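Local coordinates for protein polyphosphate kinase (Porphyromonas gingivalis, PDB 2O8R) that probably catalyses the reversible transfer of the terminal phosphate of ATP to a growing polyphosphate chain, at residues E323-E331 with K343-T353. The protein carries 3 engineered substitutions. Sequence-based numbering, arbitrary orientation.
Sequences EPLLSKHLE and KDYLIHVPYYT
L325 and Y352 face each other in a single beta bridge: L325 N donates to Y351 O (2.7 Å), the donor lying in the carbonyl plane, and T353 N returns a longer bond to L325 O (3.3 Å). P324 lays its CB against P350 O and the backbone of T353. L325 CB lies above one face of the Y352 ring, displaced to its border, while the ring edge reaches S327 N. Y352 OH hydrogen-bonds to one carboxylate oxygen of E690 in helix 678-691, and the other oxygen of E690 accepts from K328 N, so the C-terminal helix ties both segments together. At the far end Y345 rises from strand 345-349, and L330 CG presses on the ring face, 3.6 Å from the Y345 centroid and 14° off the normal. S327 OG, placed anti to its own N, accepts from L330 N at 3.1 Å as an N-cap; it lies obliquely to the Y345 ring, 3.6 Å from Y345 CE1. H329 CB meets the edge of that ring. The K343 chain bends at chi3 (57°) and crosses H329 at about a right angle, setting NZ 3.2 Å above the middle of the H329 imidazole. The contact joins the loop and short helix of 323-331 to strand 345-349, which pairs with strand 474-481 in the sheet of the phospholipase D-like C-terminal region. The chemistry is divided: two backbone hydrogen bonds fix one end, whereas the helix start rests on an aromatic face, its first turn capped by serine, with the lysine ammonium over imidazole probably disfavouring protonation of H329.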
ATOM      1  N   GLU A 323      -7.167  23.587 -12.510  1.00 63.80           N
ATOM      2  CA  GLU A 323      -6.374  23.830 -11.336  1.00 44.13           C
ATOM      3  C   GLU A 323      -7.284  24.298 -10.235  1.00 45.99           C
ATOM      4  O   GLU A 323      -8.051  25.239 -10.425  1.00 57.26           O
ATOM      5  CB  GLU A 323      -5.334  24.897 -11.631  1.00 57.30           C
ATOM      6  CG  GLU A 323      -4.167  24.896 -10.669  1.00 80.02           C
ATOM      7  CD  GLU A 323      -3.185  26.001 -10.972  1.00107.30           C
ATOM      8  OE1 GLU A 323      -3.606  27.027 -11.559  1.00105.52           O
ATOM      9  OE2 GLU A 323      -1.993  25.845 -10.628  1.00120.56           O
ATOM     10  N   PRO A 324      -7.221  23.626  -9.081  1.00 47.21           N
ATOM     11  CA  PRO A 324      -8.083  23.956  -7.953  1.00 48.55           C
ATOM     12  C   PRO A 324      -7.852  25.352  -7.399  1.00 54.03           C
ATOM     13  O   PRO A 324      -6.725  25.723  -7.080  1.00 67.36           O
ATOM     14  CB  PRO A 324      -7.727  22.899  -6.911  1.00 30.54           C
ATOM     15  CG  PRO A 324      -7.113  21.785  -7.692  1.00 40.55           C
ATOM     16  CD  PRO A 324      -6.371  22.459  -8.799  1.00 40.26           C
ATOM     17  N   LEU A 325      -8.950  26.093  -7.305  1.00 42.28           N
ATOM     18  CA  LEU A 325      -9.004  27.450  -6.799  1.00 38.69           C
ATOM     19  C   LEU A 325      -8.642  27.594  -5.337  1.00 45.77           C
ATOM     20  O   LEU A 325      -8.759  26.657  -4.559  1.00 49.38           O
ATOM     21  CB  LEU A 325     -10.427  27.985  -6.957  1.00 31.42           C
ATOM     22  CG  LEU A 325     -10.996  27.916  -8.367  1.00 53.21           C
ATOM     23  CD1 LEU A 325     -12.490  28.160  -8.347  1.00 50.51           C
ATOM     24  CD2 LEU A 325     -10.271  28.878  -9.281  1.00 43.14           C
ATOM     25  N   LEU A 326      -8.228  28.803  -4.970  1.00 47.89           N
ATOM     26  CA  LEU A 326      -8.082  29.154  -3.572  1.00 49.93           C
ATOM     27  C   LEU A 326      -9.104  30.223  -3.250  1.00 58.92           C
ATOM     28  O   LEU A 326      -9.720  30.801  -4.148  1.00 56.50           O
ATOM     29  CB  LEU A 326      -6.680  29.689  -3.296  1.00 42.64           C
ATOM     30  CG  LEU A 326      -5.527  28.864  -3.858  1.00 42.07           C
ATOM     31  CD1 LEU A 326      -4.201  29.533  -3.553  1.00 38.87           C
ATOM     32  CD2 LEU A 326      -5.560  27.461  -3.265  1.00 36.58           C
ATOM     33  N   SER A 327      -9.290  30.468  -1.961  1.00 60.82           N
ATOM     34  CA  SER A 327     -10.024  31.628  -1.505  1.00 57.63           C
ATOM     35  C   SER A 327      -9.001  32.744  -1.268  1.00 66.44           C
ATOM     36  O   SER A 327      -8.155  32.622  -0.375  1.00 72.01           O
ATOM     37  CB  SER A 327     -10.768  31.282  -0.220  1.00 34.60           C
ATOM     38  OG  SER A 327     -11.082  32.429   0.548  1.00 75.93           O
ATOM     39  N   LYS A 328      -9.072  33.809  -2.075  1.00 59.56           N
ATOM     40  CA  LYS A 328      -8.183  34.976  -1.936  1.00 59.05           C
ATOM     41  C   LYS A 328      -8.330  35.594  -0.551  1.00 56.56           C
ATOM     42  O   LYS A 328      -7.338  35.902   0.107  1.00 61.28           O
ATOM     43  CB  LYS A 328      -8.454  36.057  -3.000  1.00 48.15           C
ATOM     44  CG  LYS A 328      -8.702  35.574  -4.435  1.00 72.59           C
ATOM     45  CD  LYS A 328      -7.502  34.863  -5.062  1.00 82.30           C
ATOM     46  CE  LYS A 328      -6.790  35.734  -6.090  1.00 89.04           C
ATOM     47  NZ  LYS A 328      -7.336  35.554  -7.463  1.00 90.75           N
ATOM     48  N   HIS A 329      -9.582  35.741  -0.123  1.00 58.48           N
ATOM     49  CA  HIS A 329      -9.933  36.310   1.169  1.00 54.05           C
ATOM     50  C   HIS A 329      -9.228  35.593   2.306  1.00 64.49           C
ATOM     51  O   HIS A 329      -8.481  36.211   3.074  1.00 69.49           O
ATOM     52  CB  HIS A 329     -11.432  36.205   1.370  1.00 67.82           C
ATOM     53  CG  HIS A 329     -12.040  37.428   1.963  1.00 89.70           C
ATOM     54  ND1 HIS A 329     -12.630  38.409   1.195  1.00 89.06           N
ATOM     55  CD2 HIS A 329     -12.139  37.842   3.249  1.00101.36           C
ATOM     56  CE1 HIS A 329     -13.076  39.370   1.985  1.00117.69           C
ATOM     57  NE2 HIS A 329     -12.790  39.050   3.236  1.00114.22           N
ATOM     58  N   LEU A 330      -9.459  34.285   2.399  1.00 67.94           N
ATOM     59  CA  LEU A 330      -8.733  33.438   3.347  1.00 62.22           C
ATOM     60  C   LEU A 330      -7.225  33.613   3.243  1.00 66.75           C
ATOM     61  O   LEU A 330      -6.545  33.761   4.259  1.00 64.73           O
ATOM     62  CB  LEU A 330      -9.061  31.968   3.121  1.00 69.65           C
ATOM     63  CG  LEU A 330      -9.944  31.262   4.134  1.00 60.60           C
ATOM     64  CD1 LEU A 330      -9.673  29.797   4.019  1.00 52.56           C
ATOM     65  CD2 LEU A 330      -9.643  31.730   5.538  1.00 76.44           C
ATOM     66  N   GLU A 331      -6.714  33.602   2.012  1.00 62.74           N
ATOM     67  CA  GLU A 331      -5.277  33.677   1.774  1.00 59.55           C
ATOM     68  C   GLU A 331      -4.671  34.992   2.244  1.00 64.37           C
ATOM     69  O   GLU A 331      -3.493  35.048   2.575  1.00 60.58           O
ATOM     70  CB  GLU A 331      -4.958  33.469   0.295  1.00 49.11           C
ATOM     71  CG  GLU A 331      -5.242  32.073  -0.226  1.00 65.35           C
ATOM     72  CD  GLU A 331      -4.347  31.005   0.372  1.00 66.25           C
ATOM     73  OE1 GLU A 331      -3.230  31.320   0.832  1.00 85.76           O
ATOM     74  OE2 GLU A 331      -4.761  29.836   0.367  1.00 61.85           O
ATOM     75  N   LYS A 343     -14.943  35.357   9.630  1.00 70.83           N
ATOM     76  CA  LYS A 343     -15.998  35.034   8.674  1.00 65.31           C
ATOM     77  C   LYS A 343     -16.147  33.528   8.424  1.00 66.17           C
ATOM     78  O   LYS A 343     -15.212  32.761   8.621  1.00 79.48           O
ATOM     79  CB  LYS A 343     -15.700  35.746   7.353  1.00 47.28           C
ATOM     80  CG  LYS A 343     -16.793  35.635   6.308  1.00 53.19           C
ATOM     81  CD  LYS A 343     -16.541  36.544   5.105  1.00 66.93           C
ATOM     82  CE  LYS A 343     -15.202  36.258   4.437  1.00 80.50           C
ATOM     83  NZ  LYS A 343     -15.168  36.716   3.021  1.00 93.31           N
ATOM     84  N   ASP A 344     -17.333  33.119   7.991  1.00 59.53           N
ATOM     85  CA  ASP A 344     -17.580  31.759   7.552  1.00 50.19           C
ATOM     86  C   ASP A 344     -17.059  31.551   6.156  1.00 53.29           C
ATOM     87  O   ASP A 344     -17.059  32.464   5.339  1.00 64.05           O
ATOM     88  CB  ASP A 344     -19.074  31.456   7.528  1.00 53.70           C
ATOM     89  CG  ASP A 344     -19.662  31.330   8.901  1.00 54.47           C
ATOM     90  OD1 ASP A 344     -18.882  31.321   9.882  1.00 52.11           O
ATOM     91  OD2 ASP A 344     -20.906  31.240   8.990  1.00 59.49           O
ATOM     92  N   TYR A 345     -16.630  30.328   5.882  1.00 51.31           N
ATOM     93  CA  TYR A 345     -16.189  29.966   4.554  1.00 47.07           C
ATOM     94  C   TYR A 345     -16.881  28.676   4.060  1.00 47.43           C
ATOM     95  O   TYR A 345     -17.235  27.787   4.837  1.00 50.52           O
ATOM     96  CB  TYR A 345     -14.652  29.886   4.502  1.00 43.83           C
ATOM     97  CG  TYR A 345     -13.962  31.236   4.604  1.00 60.50           C
ATOM     98  CD1 TYR A 345     -13.535  31.925   3.460  1.00 68.92           C
ATOM     99  CD2 TYR A 345     -13.738  31.826   5.845  1.00 61.98           C
ATOM    100  CE1 TYR A 345     -12.912  33.176   3.560  1.00 61.83           C
ATOM    101  CE2 TYR A 345     -13.119  33.063   5.954  1.00 67.87           C
ATOM    102  CZ  TYR A 345     -12.703  33.731   4.817  1.00 66.72           C
ATOM    103  OH  TYR A 345     -12.092  34.960   4.970  1.00 76.88           O
ATOM    104  N   LEU A 346     -17.094  28.607   2.760  1.00 51.18           N
ATOM    105  CA  LEU A 346     -17.657  27.437   2.129  1.00 46.67           C
ATOM    106  C   LEU A 346     -16.618  26.957   1.143  1.00 47.26           C
ATOM    107  O   LEU A 346     -16.173  27.716   0.287  1.00 56.58           O
ATOM    108  CB  LEU A 346     -18.904  27.847   1.368  1.00 41.42           C
ATOM    109  CG  LEU A 346     -20.129  26.961   1.321  1.00 63.27           C
ATOM    110  CD1 LEU A 346     -20.508  26.445   2.716  1.00 63.29           C
ATOM    111  CD2 LEU A 346     -21.226  27.809   0.730  1.00 56.75           C
ATOM    112  N   ILE A 347     -16.207  25.707   1.263  1.00 49.58           N
ATOM    113  CA  ILE A 347     -15.246  25.163   0.316  1.00 41.94           C
ATOM    114  C   ILE A 347     -15.881  24.034  -0.470  1.00 39.35           C
ATOM    115  O   ILE A 347     -16.370  23.057   0.097  1.00 53.66           O
ATOM    116  CB  ILE A 347     -13.992  24.657   1.019  1.00 48.06           C
ATOM    117  CG1 ILE A 347     -13.303  25.796   1.786  1.00 40.62           C
ATOM    118  CG2 ILE A 347     -13.071  23.957   0.030  1.00 45.13           C
ATOM    119  CD1 ILE A 347     -12.950  27.015   0.947  1.00 39.50           C
ATOM    120  N   HIS A 348     -15.879  24.192  -1.781  1.00 39.12           N
ATOM    121  CA  HIS A 348     -16.476  23.228  -2.677  1.00 48.82           C
ATOM    122  C   HIS A 348     -15.373  22.486  -3.390  1.00 42.97           C
ATOM    123  O   HIS A 348     -14.711  23.023  -4.284  1.00 51.85           O
ATOM    124  CB  HIS A 348     -17.367  23.941  -3.691  1.00 46.42           C
ATOM    125  CG  HIS A 348     -18.382  24.844  -3.065  1.00 59.35           C
ATOM    126  ND1 HIS A 348     -19.517  24.368  -2.444  1.00 51.23           N
ATOM    127  CD2 HIS A 348     -18.434  26.193  -2.966  1.00 58.11           C
ATOM    128  CE1 HIS A 348     -20.221  25.386  -1.985  1.00 54.42           C
ATOM    129  NE2 HIS A 348     -19.587  26.503  -2.290  1.00 62.45           N
ATOM    130  N   VAL A 349     -15.172  21.238  -3.011  1.00 39.07           N
ATOM    131  CA  VAL A 349     -14.062  20.520  -3.592  1.00 47.48           C
ATOM    132  C   VAL A 349     -14.437  19.579  -4.679  1.00 52.61           C
ATOM    133  O   VAL A 349     -15.486  18.935  -4.608  1.00 50.10           O
ATOM    134  CB  VAL A 349     -13.266  19.641  -2.602  1.00 50.63           C
ATOM    135  CG1 VAL A 349     -12.582  20.477  -1.556  1.00 37.30           C
ATOM    136  CG2 VAL A 349     -14.157  18.521  -2.001  1.00 30.18           C
ATOM    137  N   PRO A 350     -13.747  19.767  -5.787  1.00 55.91           N
ATOM    138  CA  PRO A 350     -12.535  19.504  -6.511  1.00 38.51           C
ATOM    139  C   PRO A 350     -12.143  20.939  -6.899  1.00 48.81           C
ATOM    140  O   PRO A 350     -10.963  21.265  -6.943  1.00 73.15           O
ATOM    141  CB  PRO A 350     -12.994  18.701  -7.721  1.00 27.00           C
ATOM    142  CG  PRO A 350     -14.495  18.581  -7.581  1.00 54.71           C
ATOM    143  CD  PRO A 350     -14.869  19.747  -6.727  1.00 45.06           C
ATOM    144  N   TYR A 351     -13.167  21.784  -7.104  1.00 51.30           N
ATOM    145  CA  TYR A 351     -13.074  23.194  -7.516  1.00 52.93           C
ATOM    146  C   TYR A 351     -12.108  24.022  -6.664  1.00 54.76           C
ATOM    147  O   TYR A 351     -11.313  24.787  -7.196  1.00 56.78           O
ATOM    148  CB  TYR A 351     -14.467  23.849  -7.505  1.00 62.23           C
ATOM    149  CG  TYR A 351     -15.579  23.021  -8.146  1.00 62.35           C
ATOM    150  CD1 TYR A 351     -15.556  22.724  -9.499  1.00 47.77           C
ATOM    151  CD2 TYR A 351     -16.659  22.560  -7.399  1.00 45.74           C
ATOM    152  CE1 TYR A 351     -16.556  21.978 -10.095  1.00 49.69           C
ATOM    153  CE2 TYR A 351     -17.658  21.791  -7.988  1.00 40.94           C
ATOM    154  CZ  TYR A 351     -17.606  21.514  -9.344  1.00 51.68           C
ATOM    155  OH  TYR A 351     -18.595  20.769  -9.962  1.00 50.39           O
ATOM    156  N   TYR A 352     -12.184  23.862  -5.347  1.00 42.38           N
ATOM    157  CA  TYR A 352     -11.194  24.413  -4.436  1.00 45.02           C
ATOM    158  C   TYR A 352     -10.280  23.281  -4.000  1.00 63.84           C
ATOM    159  O   TYR A 352     -10.634  22.113  -4.190  1.00 70.15           O
ATOM    160  CB  TYR A 352     -11.870  24.993  -3.208  1.00 47.57           C
ATOM    161  CG  TYR A 352     -12.593  26.299  -3.439  1.00 61.19           C
ATOM    162  CD1 TYR A 352     -11.972  27.511  -3.164  1.00 54.08           C
ATOM    163  CD2 TYR A 352     -13.901  26.321  -3.909  1.00 45.68           C
ATOM    164  CE1 TYR A 352     -12.618  28.706  -3.358  1.00 40.05           C
ATOM    165  CE2 TYR A 352     -14.562  27.520  -4.118  1.00 57.88           C
ATOM    166  CZ  TYR A 352     -13.915  28.713  -3.840  1.00 67.85           C
ATOM    167  OH  TYR A 352     -14.570  29.916  -4.037  1.00 65.96           O
ATOM    168  N   THR A 353      -9.118  23.619  -3.422  1.00 53.29           N
ATOM    169  CA  THR A 353      -8.202  22.610  -2.877  1.00 53.42           C
ATOM    170  C   THR A 353      -8.797  21.885  -1.703  1.00 47.71           C
ATOM    171  O   THR A 353      -9.775  22.324  -1.105  1.00 53.85           O
ATOM    172  CB  THR A 353      -6.851  23.188  -2.343  1.00 66.32           C
ATOM    173  OG1 THR A 353      -6.980  24.591  -2.082  1.00 60.50           O
ATOM    174  CG2 THR A 353      -5.697  22.917  -3.317  1.00 72.96           C
TER